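Local atomic coordinates of serine protease inhibitor 1 (Coprinopsis cinerea, PDB entry 3VWC), a protein that probably inhibits serine-type endopeptidases, as a small, single-chain beta-trefoil protein of the peptidase inhibitor I66 family. Residues S42-V47 / L57-A62; G19-E24 / R32-P37; H106-P111 / F141-V146; E49-A54 / D81-V86. All coordinates share one frame; numbering follows the deposited sequence.

Contact 1: S42-V47 / L57-A62; sequences SGNSWV and LYCKGA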
loop_
_atom_site.group_PDB
_atom_site.type_symbol
_atom_site.label_atom_id
_atom_site.label_comp_id
_atom_site.label_asym_id
_atom_site.label_seq_id
_atom_site.Cartn_x
_atom_site.Cartn_y
_atom_site.Cartn_z
ATOM N N SER A 42 -9.495 -11.543 4.800
ATOM C CA SER A 42 -10.625 -10.847 5.404
ATOM C C SER A 42 -10.197 -9.720 6.343
ATOM O O SER A 42 -9.086 -9.730 6.905
ATOM C CB SER A 42 -11.542 -11.832 6.134
ATOM O OG SER A 42 -11.733 -12.997 5.352
ATOM N N GLY A 43 -11.094 -8.750 6.515
ATOM C CA GLY A 43 -10.886 -7.651 7.453
ATOM C C GLY A 43 -9.881 -6.617 6.970
ATOM O O GLY A 43 -9.329 -5.850 7.785
ATOM N N ASN A 44 -9.611 -6.633 5.655
ATOM C CA ASN A 44 -8.551 -5.803 5.068
ATOM C C ASN A 44 -9.099 -4.693 4.217
ATOM O O ASN A 44 -8.481 -4.292 3.232
ATOM C CB ASN A 44 -7.558 -6.637 4.254
ATOM C CG ASN A 44 -6.532 -7.283 5.126
ATOM O OD1 ASN A 44 -5.733 -6.589 5.762
ATOM N ND2 ASN A 44 -6.680 -8.605 5.339
ATOM N N SER A 45 -10.215 -4.130 4.650
ATOM C CA SER A 45 -10.604 -2.814 4.143
ATOM C C SER A 45 -9.759 -1.759 4.819
ATOM O O SER A 45 -9.723 -1.615 6.053
ATOM C CB SER A 45 -12.099 -2.554 4.367
ATOM O OG SER A 45 -12.884 -3.477 3.627
ATOM N N TRP A 46 -9.013 -1.057 3.998
ATOM C CA TRP A 46 -8.159 -0.008 4.459
ATOM C C TRP A 46 -9.000 1.229 4.695
ATOM O O TRP A 46 -9.993 1.444 4.006
ATOM C CB TRP A 46 -7.122 0.264 3.354
ATOM C CG TRP A 46 -6.055 -0.799 3.208
ATOM C CD1 TRP A 46 -6.225 -2.096 2.798
ATOM C CD2 TRP A 46 -4.660 -0.624 3.442
ATOM N NE1 TRP A 46 -4.989 -2.723 2.708
ATOM C CE2 TRP A 46 -4.027 -1.879 3.177
ATOM C CE3 TRP A 46 -3.887 0.421 3.982
ATOM C CZ2 TRP A 46 -2.646 -2.056 3.288
ATOM C CZ3 TRP A 46 -2.490 0.254 4.070
ATOM C CH2 TRP A 46 -1.892 -0.991 3.738
ATOM N N VAL A 47 -8.580 2.053 5.640
ATOM C CA VAL A 47 -9.158 3.377 5.772
ATOM C C VAL A 47 -8.144 4.426 5.302
ATOM O O VAL A 47 -6.972 4.455 5.729
ATOM C CB VAL A 47 -9.596 3.639 7.212
ATOM C CG1 VAL A 47 -10.097 5.090 7.359
ATOM C CG2 VAL A 47 -10.661 2.659 7.595
ATOM N N LEU A 57 -2.854 6.001 5.846
ATOM C CA LEU A 57 -3.520 4.806 5.363
ATOM C C LEU A 57 -3.522 3.735 6.460
ATOM O O LEU A 57 -2.452 3.321 6.915
ATOM C CB LEU A 57 -2.784 4.276 4.101
ATOM C CG LEU A 57 -2.669 5.348 2.984
ATOM C CD1 LEU A 57 -1.639 4.934 1.908
ATOM C CD2 LEU A 57 -4.000 5.534 2.351
ATOM N N TYR A 58 -4.712 3.255 6.777
ATOM C CA TYR A 58 -4.862 2.360 7.928
ATOM C C TYR A 58 -5.247 0.952 7.485
ATOM O O TYR A 58 -6.194 0.773 6.735
ATOM C CB TYR A 58 -5.880 2.896 8.956
ATOM C CG TYR A 58 -5.463 4.135 9.732
ATOM C CD1 TYR A 58 -4.816 4.050 10.981
ATOM C CD2 TYR A 58 -5.665 5.390 9.190
ATOM C CE1 TYR A 58 -4.448 5.199 11.683
ATOM C CE2 TYR A 58 -5.320 6.538 9.887
ATOM C CZ TYR A 58 -4.697 6.437 11.129
ATOM O OH TYR A 58 -4.275 7.594 11.789
ATOM N N CYS A 59 -4.534 -0.037 8.043
ATOM C CA CYS A 59 -4.828 -1.450 7.835
ATOM C C CYS A 59 -5.009 -2.141 9.177
ATOM O O CYS A 59 -4.093 -2.225 10.001
ATOM C CB CYS A 59 -3.718 -2.133 7.030
ATOM S SG CYS A 59 -4.047 -3.873 6.630
ATOM N N LYS A 60 -6.176 -2.744 9.294
ATOM C CA LYS A 60 -6.658 -3.261 10.574
ATOM C C LYS A 60 -6.410 -2.273 11.722
ATOM O O LYS A 60 -6.033 -2.648 12.836
ATOM C CB LYS A 60 -6.063 -4.646 10.840
ATOM C CG LYS A 60 -6.621 -5.645 9.851
ATOM C CD LYS A 60 -6.118 -7.063 10.102
ATOM C CE LYS A 60 -6.709 -8.058 9.099
ATOM N NZ LYS A 60 -6.319 -9.499 9.410
ATOM N N GLY A 61 -6.608 -0.991 11.430
ATOM C CA GLY A 61 -6.718 0.014 12.476
ATOM C C GLY A 61 -5.401 0.694 12.763
ATOM O O GLY A 61 -5.314 1.527 13.650
ATOM N N ALA A 62 -4.322 0.236 12.118
ATOM C CA ALA A 62 -3.012 0.822 12.343
ATOM C C ALA A 62 -2.493 1.551 11.100
ATOM O O ALA A 62 -2.578 0.995 9.973
ATOM C CB ALA A 62 -1.996 -0.238 12.780
HETATM O O HOH W 1 -8.029 -3.443 7.603
#
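W46 lays its indole against C59, packing across one face of a beta hairpin near its open end. W46 CB lies 3.5 Å from Y58 O. With CG anti to the carbonyl carbon (chi1 -73°), the ring lies alongside the partner strand. C59 comes over one face: C59 CB stands 3.7 Å from the centroid of the W46 six-membered ring, only 3° off the normal, a CH-pi contact. C59 SG lies over the five-membered ring, a sulfur-aromatic contact, and also lies 3.3 Å from N44 OD1, which accepts a hydrogen bond from R20 N. W46 NE1 hydrogen-bonds to V18 O. Farther along, W46 CE3 and W46 CZ3 have L57 CB at the ring edge, each 4.0 Å away, and at the far end W46 CH2 meets the W108 ring.

Next to the indole, V47 and Y58 form a hydrogen-bonded antiparallel pair (V47 N to Y58 O 2.9 Å, Y58 N to V47 O 2.8 Å). Farther out the chains splay, and a water bridges them, accepting from K60 N and donating to G43 O and S45 O. Paired strands backed by an inward-facing tryptophan suit a hairpin of the beta-trefoil fold, here strands 46-51 and 54-59.

Contact 2: G19-E24 / R32-P37; sequences GRPLAE and RIRVLP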
loop_
_atom_site.group_PDB
_atom_site.type_symbol
_atom_site.label_atom_id
_atom_site.label_comp_id
_atom_site.label_asym_id
_atom_site.label_seq_id
_atom_site.Cartn_x
_atom_site.Cartn_y
_atom_site.Cartn_z
ATOM N N GLY A 19 -2.550 -6.433 2.623
ATOM C CA GLY A 19 -2.978 -6.095 3.979
ATOM C C GLY A 19 -2.366 -7.068 4.968
ATOM O O GLY A 19 -1.194 -7.447 4.831
ATOM N N ARG A 20 -3.139 -7.449 5.991
ATOM C CA ARG A 20 -2.613 -8.231 7.089
ATOM C C ARG A 20 -3.378 -9.530 7.170
ATOM O O ARG A 20 -4.596 -9.556 6.991
ATOM C CB ARG A 20 -2.682 -7.408 8.382
ATOM C CG ARG A 20 -1.674 -6.274 8.450
ATOM C CD ARG A 20 -2.014 -5.208 9.508
ATOM N NE ARG A 20 -1.883 -5.774 10.869
ATOM C CZ ARG A 20 -2.227 -5.123 11.981
ATOM N NH1 ARG A 20 -2.748 -3.903 11.938
ATOM N NH2 ARG A 20 -2.087 -5.730 13.163
ATOM N N PRO A 21 -2.660 -10.630 7.478
ATOM C CA PRO A 21 -3.304 -11.953 7.513
ATOM C C PRO A 21 -4.078 -12.170 8.818
ATOM O O PRO A 21 -4.004 -11.333 9.712
ATOM C CB PRO A 21 -2.102 -12.907 7.486
ATOM C CG PRO A 21 -1.038 -12.180 8.187
ATOM C CD PRO A 21 -1.214 -10.710 7.724
ATOM N N LEU A 22 -4.807 -13.296 8.903
ATOM C CA LEU A 22 -5.647 -13.596 10.075
ATOM C C LEU A 22 -4.783 -13.862 11.317
ATOM O O LEU A 22 -5.108 -13.389 12.399
ATOM C CB LEU A 22 -6.572 -14.798 9.794
ATOM C CG LEU A 22 -7.705 -15.033 10.812
ATOM C CD1 LEU A 22 -8.777 -13.941 10.707
ATOM C CD2 LEU A 22 -8.328 -16.433 10.665
ATOM N N ALA A 23 -3.641 -14.519 11.147
ATOM C CA ALA A 23 -2.784 -14.833 12.302
ATOM C C ALA A 23 -1.641 -13.848 12.439
ATOM O O ALA A 23 -0.763 -13.802 11.581
ATOM C CB ALA A 23 -2.226 -16.242 12.202
ATOM N N GLU A 24 -1.619 -13.115 13.547
ATOM C CA GLU A 24 -0.419 -12.382 13.925
ATOM C C GLU A 24 -0.204 -12.610 15.414
ATOM O O GLU A 24 -1.153 -12.858 16.158
ATOM C CB GLU A 24 -0.581 -10.885 13.628
ATOM C CG GLU A 24 -0.665 -10.537 12.126
ATOM C CD GLU A 24 -1.059 -9.068 11.903
ATOM O OE1 GLU A 24 -1.810 -8.531 12.730
ATOM O OE2 GLU A 24 -0.520 -8.432 10.973
ATOM N N ARG A 32 3.924 -6.769 9.341
ATOM C CA ARG A 32 4.167 -6.683 7.890
ATOM C C ARG A 32 2.869 -6.498 7.135
ATOM O O ARG A 32 1.863 -7.189 7.383
ATOM C CB ARG A 32 4.860 -7.943 7.378
ATOM C CG ARG A 32 6.338 -8.040 7.726
ATOM C CD ARG A 32 6.900 -9.398 7.204
ATOM N NE ARG A 32 8.244 -9.642 7.713
ATOM C CZ ARG A 32 9.141 -10.487 7.185
ATOM N NH1 ARG A 32 8.910 -11.170 6.039
ATOM N NH2 ARG A 32 10.326 -10.560 7.761
ATOM N N ILE A 33 2.938 -5.596 6.152
ATOM C CA ILE A 33 1.898 -5.528 5.149
ATOM C C ILE A 33 2.275 -6.431 4.003
ATOM O O ILE A 33 3.399 -6.412 3.553
ATOM C CB ILE A 33 1.653 -4.071 4.653
ATOM C CG1 ILE A 33 1.190 -3.142 5.803
ATOM C CG2 ILE A 33 0.621 -4.089 3.511
ATOM C CD1 ILE A 33 -0.041 -3.602 6.519
ATOM N N ARG A 34 1.351 -7.314 3.643
ATOM C CA ARG A 34 1.688 -8.416 2.727
ATOM C C ARG A 34 0.754 -8.486 1.512
ATOM O O ARG A 34 -0.384 -7.993 1.537
ATOM C CB ARG A 34 1.670 -9.758 3.457
ATOM C CG ARG A 34 2.384 -9.787 4.799
ATOM C CD ARG A 34 2.001 -11.091 5.526
ATOM N NE ARG A 34 2.563 -11.134 6.870
ATOM C CZ ARG A 34 3.692 -11.755 7.175
ATOM N NH1 ARG A 34 4.427 -12.316 6.216
ATOM N NH2 ARG A 34 4.102 -11.820 8.439
ATOM N N VAL A 35 1.183 -9.225 0.476
ATOM C CA VAL A 35 0.190 -9.740 -0.450
ATOM C C VAL A 35 -0.451 -10.996 0.133
ATOM O O VAL A 35 0.238 -11.818 0.734
ATOM C CB VAL A 35 0.740 -10.000 -1.864
ATOM C CG1 VAL A 35 0.846 -8.662 -2.667
ATOM C CG2 VAL A 35 2.042 -10.759 -1.817
ATOM N N LEU A 36 -1.773 -11.059 0.073
ATOM C CA LEU A 36 -2.533 -12.077 0.845
ATOM C C LEU A 36 -3.057 -13.193 -0.039
ATOM O O LEU A 36 -3.535 -12.926 -1.122
ATOM C CB LEU A 36 -3.708 -11.392 1.563
ATOM C CG LEU A 36 -3.246 -10.304 2.554
ATOM C CD1 LEU A 36 -4.415 -9.515 3.133
ATOM C CD2 LEU A 36 -2.436 -10.913 3.715
ATOM N N PRO A 37 -3.080 -14.440 0.482
ATOM C CA PRO A 37 -3.889 -15.458 -0.192
ATOM C C PRO A 37 -5.364 -15.052 -0.267
ATOM O O PRO A 37 -5.879 -14.391 0.655
ATOM C CB PRO A 37 -3.745 -16.679 0.731
ATOM C CG PRO A 37 -2.573 -16.407 1.631
ATOM C CD PRO A 37 -2.604 -14.888 1.798
HETATM O O HOH W 2 1.512 -9.269 9.064
#
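P21 and R34 cross at about a right angle, the proline CD resting 3.9 Å from R34 NE. The R34 chain, extended from CG to NE, carries its guanidinium past the pyrrolidine ring, and R34 NH1 bonds to L117 O; R32 CD lies over one face of the R34 guanidinium, toward its rim. From another direction L36 CD1 presses on the backbone at G19 N, 3.6 Å away, and L36 CD2 reaches P21 CD at 4.2 Å. R20 lies obliquely over I33, R20 CG meeting I33 CD1 at 3.7 Å. This packing surrounds a short antiparallel pairing at one margin of the main beta-trefoil sheet, where strand 18-19 joins strand 31-35 and G19 and R34 form a hydrogen-bonded pair. Beyond it, R20 bends at chi3 (68°), which turns its guanidinium side-on to E24. R20 NE bonds to E24 OE2 almost straight (170°) and in the guanidinium plane, whereas R20 NH2 reaches E24 OE1 at 2.8 Å from a tilted position, each oxygen using its syn lone pair; the two bonds fix the carboxylate's rotation. R20 NH1 turns to C59 O. A water donates to E24 OE2 and R32 O and accepts from R34 NE.

Contact 3: H106-P111 / F141-V146; sequences HGWVVP and FTFTQV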
loop_
_atom_site.group_PDB
_atom_site.type_symbol
_atom_site.label_atom_id
_atom_site.label_comp_id
_atom_site.label_asym_id
_atom_site.label_seq_id
_atom_site.Cartn_x
_atom_site.Cartn_y
_atom_site.Cartn_z
ATOM N N HIS A 106 9.804 7.334 -1.453
ATOM C CA HIS A 106 9.848 5.939 -1.895
ATOM C C HIS A 106 8.428 5.414 -1.834
ATOM O O HIS A 106 7.645 5.787 -0.958
ATOM C CB HIS A 106 10.730 5.145 -0.949
ATOM C CG HIS A 106 12.172 5.506 -1.034
ATOM N ND1 HIS A 106 13.151 4.851 -0.313
ATOM C CD2 HIS A 106 12.804 6.447 -1.769
ATOM C CE1 HIS A 106 14.328 5.382 -0.600
ATOM N NE2 HIS A 106 14.151 6.338 -1.499
ATOM N N GLY A 107 8.052 4.553 -2.794
ATOM C CA GLY A 107 6.662 4.165 -2.951
ATOM C C GLY A 107 6.446 2.654 -2.764
ATOM O O GLY A 107 7.414 1.886 -2.749
ATOM N N TRP A 108 5.180 2.239 -2.720
ATOM C CA TRP A 108 4.855 0.831 -2.515
ATOM C C TRP A 108 5.281 0.058 -3.768
ATOM O O TRP A 108 4.910 0.448 -4.908
ATOM C CB TRP A 108 3.378 0.646 -2.287
ATOM C CG TRP A 108 2.783 1.189 -1.007
ATOM C CD1 TRP A 108 3.375 2.031 -0.090
ATOM C CD2 TRP A 108 1.476 0.945 -0.570
ATOM N NE1 TRP A 108 2.492 2.288 0.928
ATOM C CE2 TRP A 108 1.300 1.672 0.642
ATOM C CE3 TRP A 108 0.384 0.206 -1.102
ATOM C CZ2 TRP A 108 0.075 1.666 1.330
ATOM C CZ3 TRP A 108 -0.841 0.187 -0.387
ATOM C CH2 TRP A 108 -0.968 0.906 0.829
ATOM N N VAL A 109 5.872 -1.108 -3.542
ATOM C CA VAL A 109 6.268 -2.000 -4.636
ATOM C C VAL A 109 6.013 -3.472 -4.250
ATOM O O VAL A 109 6.401 -3.954 -3.160
ATOM C CB VAL A 109 7.781 -1.859 -4.986
ATOM C CG1 VAL A 109 8.190 -2.844 -6.079
ATOM C CG2 VAL A 109 8.085 -0.428 -5.434
ATOM N N VAL A 110 5.252 -4.185 -5.089
ATOM C CA VAL A 110 5.108 -5.649 -4.928
ATOM C C VAL A 110 5.960 -6.260 -6.045
ATOM O O VAL A 110 5.670 -6.044 -7.235
ATOM C CB VAL A 110 3.627 -6.061 -5.103
ATOM C CG1 VAL A 110 3.491 -7.636 -5.191
ATOM C CG2 VAL A 110 2.847 -5.559 -3.932
ATOM N N PRO A 111 7.056 -6.974 -5.698
ATOM C CA PRO A 111 7.873 -7.555 -6.785
ATOM C C PRO A 111 7.068 -8.488 -7.685
ATOM O O PRO A 111 6.123 -9.176 -7.246
ATOM C CB PRO A 111 8.949 -8.358 -6.040
ATOM C CG PRO A 111 8.995 -7.790 -4.639
ATOM C CD PRO A 111 7.592 -7.297 -4.343
ATOM N N PHE A 141 -1.614 -0.179 -7.709
ATOM C CA PHE A 141 -2.594 -0.779 -6.815
ATOM C C PHE A 141 -3.987 -0.325 -7.218
ATOM O O PHE A 141 -4.197 0.841 -7.471
ATOM C CB PHE A 141 -2.252 -0.300 -5.404
ATOM C CG PHE A 141 -0.920 -0.782 -4.972
ATOM C CD1 PHE A 141 0.234 -0.107 -5.372
ATOM C CD2 PHE A 141 -0.759 -2.047 -4.420
ATOM C CE1 PHE A 141 1.514 -0.613 -5.096
ATOM C CE2 PHE A 141 0.492 -2.519 -4.119
ATOM C CZ PHE A 141 1.634 -1.854 -4.500
ATOM N N THR A 142 -4.956 -1.231 -7.130
ATOM C CA THR A 142 -6.353 -0.875 -7.328
ATOM C C THR A 142 -7.040 -0.618 -6.003
ATOM O O THR A 142 -7.004 -1.504 -5.114
ATOM C CB THR A 142 -7.102 -1.966 -8.093
ATOM O OG1 THR A 142 -6.434 -2.224 -9.327
ATOM C CG2 THR A 142 -8.546 -1.543 -8.445
ATOM N N PHE A 143 -7.508 0.601 -5.782
ATOM C CA PHE A 143 -8.220 0.962 -4.536
ATOM C C PHE A 143 -9.697 1.021 -4.910
ATOM O O PHE A 143 -10.097 1.879 -5.712
ATOM C CB PHE A 143 -7.814 2.346 -4.040
ATOM C CG PHE A 143 -6.547 2.377 -3.241
ATOM C CD1 PHE A 143 -5.300 2.090 -3.823
ATOM C CD2 PHE A 143 -6.579 2.740 -1.904
ATOM C CE1 PHE A 143 -4.104 2.190 -3.084
ATOM C CE2 PHE A 143 -5.416 2.833 -1.160
ATOM C CZ PHE A 143 -4.164 2.529 -1.731
ATOM N N THR A 144 -10.481 0.074 -4.388
ATOM C CA THR A 144 -11.904 -0.023 -4.728
ATOM C C THR A 144 -12.748 0.323 -3.501
ATOM O O THR A 144 -12.653 -0.339 -2.451
ATOM C CB THR A 144 -12.289 -1.428 -5.227
ATOM O OG1 THR A 144 -11.470 -1.783 -6.356
ATOM C CG2 THR A 144 -13.715 -1.419 -5.697
ATOM N N GLN A 145 -13.477 1.439 -3.600
ATOM C CA GLN A 145 -14.262 1.963 -2.489
ATOM C C GLN A 145 -15.369 0.994 -2.107
ATOM O O GLN A 145 -16.088 0.490 -2.972
ATOM C CB GLN A 145 -14.858 3.314 -2.850
ATOM C CG GLN A 145 -15.413 4.021 -1.613
ATOM C CD GLN A 145 -15.643 5.494 -1.844
ATOM O OE1 GLN A 145 -15.641 5.968 -2.984
ATOM N NE2 GLN A 145 -15.882 6.224 -0.762
ATOM N N VAL A 146 -15.483 0.719 -0.812
ATOM C CA VAL A 146 -16.496 -0.206 -0.303
ATOM C C VAL A 146 -17.889 0.432 -0.392
ATOM O O VAL A 146 -18.041 1.644 -0.194
ATOM C CB VAL A 146 -16.194 -0.602 1.152
ATOM C CG1 VAL A 146 -17.417 -1.252 1.801
ATOM C CG2 VAL A 146 -14.973 -1.522 1.213
#
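The carbonyl oxygen of W108 lies in the plane of the F141 ring, at its edge, with W108 O 3.6 Å from F141 CE1. This is the closest polar approach between the two segments, and it is a contact with a ring edge, not a hydrogen bond. Only the carbonyl oxygen of W108 meets that edge; W108 CB sits above the rim, 3.6 Å from F141 CE1, on the face that W108 CE3 also covers.

Together, CB and the indole edge cover this one face of F141. W108 has a low chi2 (11°), which turns CD1 back toward its own CA and pushes the six-membered ring outward, away from the strand. W108 CE3 then stands 3.9 Å above the plane of F141, over the ring centre. The result is a T-shaped pair with the indole edge directed at the phenyl face, the planes 84° apart. V110 completes the grip from the F141 rim, V110 CG2 at 3.9 Å from F141 CE2, and F143 CZ adds a looser contact at 4.3 Å from W108 CZ3.

The site lies close to the centre of the chain, where strand 107-109 passes at 104° to strand 141-145 inside the beta-trefoil. W108 also meets W84 edge-to-face and touches the ring of W46, which extends the aromatic cluster. Every touching residue is buried and no side-chain charge takes part, so cohesion between the segments should come mainly from dispersion. The geometry is consistent with weak ring polarity: the C-H edge of W108 toward the F141 face, the C-H edge of F141 toward W108 O.

Contact 4: E49-A54 / D81-V86; sequences EKDDDA and DKKWIV
The tip of the beta hairpin formed by strands 46-51 and 54-59, a type II' turn from D51 to A54, packs against the start of strand 84-88. Two backbone bonds close the turn, D51 N to A54 O (2.8 Å) and A54 N to D51 O (3.0 Å), and two of its acidic residues, D51 and D52, lie beside K83. That lysine runs extended beyond CG and crosses D51 at about a right angle, so D51 meets its aliphatic shaft more than its ammonium group. D51 CG is anti to the backbone N (chi1 -177°), which swings the carboxylate to K83, where D51 OD2 lies 3.2 Å from K83 CG; its still shorter approach to K83 CE is doubtful as a relaxed contact. The charge itself reaches past: K83 NZ stays 4.1 Å from D51 OD2, beyond a salt bridge, and makes a long one, 3.9 Å, with D52 OD2. Any attraction is therefore probably diffuse.

Behind the charges, A54 CB packs on I85 CD1 (3.8 Å) and K83 CB (4.0 Å) and also touches W84 O (3.5 Å); the isoleucine methyl also reaches D53 O. W84 points the other way, into the interior, where NE1 bonds to V64 O and the ring meets W108. Backbone bonds from W84 to Y55 and from I85 to V100 set strand 84-88 between this hairpin and strand 96-101.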
loop_
_atom_site.group_PDB
_atom_site.type_symbol
_atom_site.label_atom_id
_atom_site.label_comp_id
_atom_site.label_asym_id
_atom_site.label_seq_id
_atom_site.Cartn_x
_atom_site.Cartn_y
_atom_site.Cartn_z
ATOM N N GLU A 49 -7.398 8.403 5.073
ATOM C CA GLU A 49 -7.717 9.676 5.691
ATOM C C GLU A 49 -6.841 10.744 5.081
ATOM O O GLU A 49 -5.639 10.573 4.924
ATOM C CB GLU A 49 -7.462 9.642 7.206
ATOM C CG GLU A 49 -8.261 8.587 7.979
ATOM C CD GLU A 49 -9.462 9.147 8.719
ATOM O OE1 GLU A 49 -9.793 10.339 8.524
ATOM O OE2 GLU A 49 -10.172 8.355 9.368
ATOM N N LYS A 50 -7.447 11.881 4.756
ATOM C CA LYS A 50 -6.679 13.059 4.427
ATOM C C LYS A 50 -5.928 13.656 5.623
ATOM O O LYS A 50 -6.473 13.785 6.709
ATOM C CB LYS A 50 -7.629 14.098 3.810
ATOM C CG LYS A 50 -6.947 15.076 2.885
ATOM C CD LYS A 50 -7.965 16.116 2.384
ATOM C CE LYS A 50 -7.294 17.200 1.553
ATOM N NZ LYS A 50 -7.260 16.822 0.103
ATOM N N ASP A 51 -4.680 14.025 5.386
ATOM C CA ASP A 51 -3.807 14.545 6.424
ATOM C C ASP A 51 -3.031 15.683 5.798
ATOM O O ASP A 51 -2.036 15.458 5.110
ATOM C CB ASP A 51 -2.832 13.444 6.868
ATOM C CG ASP A 51 -1.917 13.885 8.018
ATOM O OD1 ASP A 51 -2.246 14.869 8.726
ATOM O OD2 ASP A 51 -0.874 13.214 8.226
ATOM N N ASP A 52 -3.564 16.889 5.940
ATOM C CA ASP A 52 -3.066 18.040 5.183
ATOM C C ASP A 52 -3.127 17.806 3.668
ATOM O O ASP A 52 -4.189 17.546 3.092
ATOM C CB ASP A 52 -1.626 18.354 5.602
ATOM C CG ASP A 52 -1.545 19.439 6.647
ATOM O OD1 ASP A 52 -1.477 20.633 6.248
ATOM O OD2 ASP A 52 -1.514 19.094 7.856
ATOM N N ASP A 53 -1.966 17.852 3.027
ATOM C CA ASP A 53 -1.907 17.637 1.585
ATOM C C ASP A 53 -1.469 16.218 1.228
ATOM O O ASP A 53 -0.843 15.983 0.197
ATOM C CB ASP A 53 -0.951 18.643 0.926
ATOM C CG ASP A 53 -1.546 20.035 0.820
ATOM O OD1 ASP A 53 -2.524 20.220 0.050
ATOM O OD2 ASP A 53 -1.027 20.945 1.509
ATOM N N ALA A 54 -1.691 15.282 2.139
ATOM C CA ALA A 54 -1.293 13.893 1.882
ATOM C C ALA A 54 -2.305 12.994 2.584
ATOM O O ALA A 54 -3.357 13.457 3.025
ATOM C CB ALA A 54 0.129 13.646 2.417
ATOM N N ASP A 81 7.217 8.953 9.268
ATOM C CA ASP A 81 6.900 8.941 7.844
ATOM C C ASP A 81 5.600 8.215 7.512
ATOM O O ASP A 81 5.560 7.421 6.563
ATOM C CB ASP A 81 8.075 8.385 7.054
ATOM C CG ASP A 81 9.391 9.026 7.432
ATOM O OD1 ASP A 81 9.540 10.257 7.295
ATOM O OD2 ASP A 81 10.325 8.290 7.776
ATOM N N LYS A 82 4.514 8.614 8.171
ATOM C CA LYS A 82 3.223 8.013 7.961
ATOM C C LYS A 82 2.368 8.656 6.871
ATOM O O LYS A 82 1.267 8.239 6.638
ATOM C CB LYS A 82 2.409 8.008 9.267
ATOM C CG LYS A 82 3.097 7.276 10.392
ATOM C CD LYS A 82 2.127 7.019 11.533
ATOM C CE LYS A 82 2.852 6.409 12.730
ATOM N NZ LYS A 82 2.097 6.684 13.982
ATOM N N LYS A 83 2.881 9.688 6.212
ATOM C CA LYS A 83 2.085 10.390 5.197
ATOM C C LYS A 83 2.452 9.894 3.791
ATOM O O LYS A 83 3.609 9.696 3.482
ATOM C CB LYS A 83 2.383 11.910 5.263
ATOM C CG LYS A 83 1.644 12.663 6.370
ATOM C CD LYS A 83 2.049 14.168 6.320
ATOM C CE LYS A 83 1.269 15.017 7.319
ATOM N NZ LYS A 83 1.205 16.479 6.945
ATOM N N TRP A 84 1.415 9.641 2.997
ATOM C CA TRP A 84 1.545 9.090 1.611
ATOM C C TRP A 84 0.837 9.977 0.584
ATOM O O TRP A 84 -0.250 10.547 0.866
ATOM C CB TRP A 84 0.889 7.697 1.558
ATOM C CG TRP A 84 1.529 6.737 2.546
ATOM C CD1 TRP A 84 1.146 6.532 3.837
ATOM C CD2 TRP A 84 2.708 5.951 2.337
ATOM N NE1 TRP A 84 1.994 5.621 4.439
ATOM C CE2 TRP A 84 2.961 5.243 3.542
ATOM C CE3 TRP A 84 3.565 5.751 1.232
ATOM C CZ2 TRP A 84 4.052 4.389 3.701
ATOM C CZ3 TRP A 84 4.680 4.876 1.393
ATOM C CH2 TRP A 84 4.876 4.172 2.623
ATOM N N ILE A 85 1.461 10.043 -0.588
ATOM C CA ILE A 85 0.909 10.745 -1.753
ATOM C C ILE A 85 0.277 9.640 -2.609
ATOM O O ILE A 85 0.958 8.668 -3.034
ATOM C CB ILE A 85 2.030 11.484 -2.511
ATOM C CG1 ILE A 85 2.740 12.503 -1.597
ATOM C CG2 ILE A 85 1.497 12.162 -3.825
ATOM C CD1 ILE A 85 1.864 13.581 -1.005
ATOM N N VAL A 86 -1.035 9.731 -2.778
ATOM C CA VAL A 86 -1.802 8.712 -3.458
ATOM C C VAL A 86 -2.305 9.309 -4.773
ATOM O O VAL A 86 -3.063 10.281 -4.757
ATOM C CB VAL A 86 -2.934 8.161 -2.600
ATOM C CG1 VAL A 86 -3.683 7.064 -3.337
ATOM C CG2 VAL A 86 -2.391 7.633 -1.223
#

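From the N terminus, contact 2 comes first, closing the loop that leaves strand 18-19 and returns on strand 31-35. Contact 1 opens soon after it and draws together the open end of the hairpin 46-51/54-59. Contact 4 begins within that hairpin, at its turn, and ends well past it on 81-86, so contacts 1 and 4 cross, sharing strand 46-51. Contact 3 follows in series, closing the 29-residue excursion between its segments and tying the small sheet 107-109/121-123 to strand 141-145 of the main sheet. In space contacts 1 and 2 meet where R20 reaches the hairpin, while contacts 2 and 4 lie on opposite sides of the chain's centre. Contact 3 sits between, touching all the others.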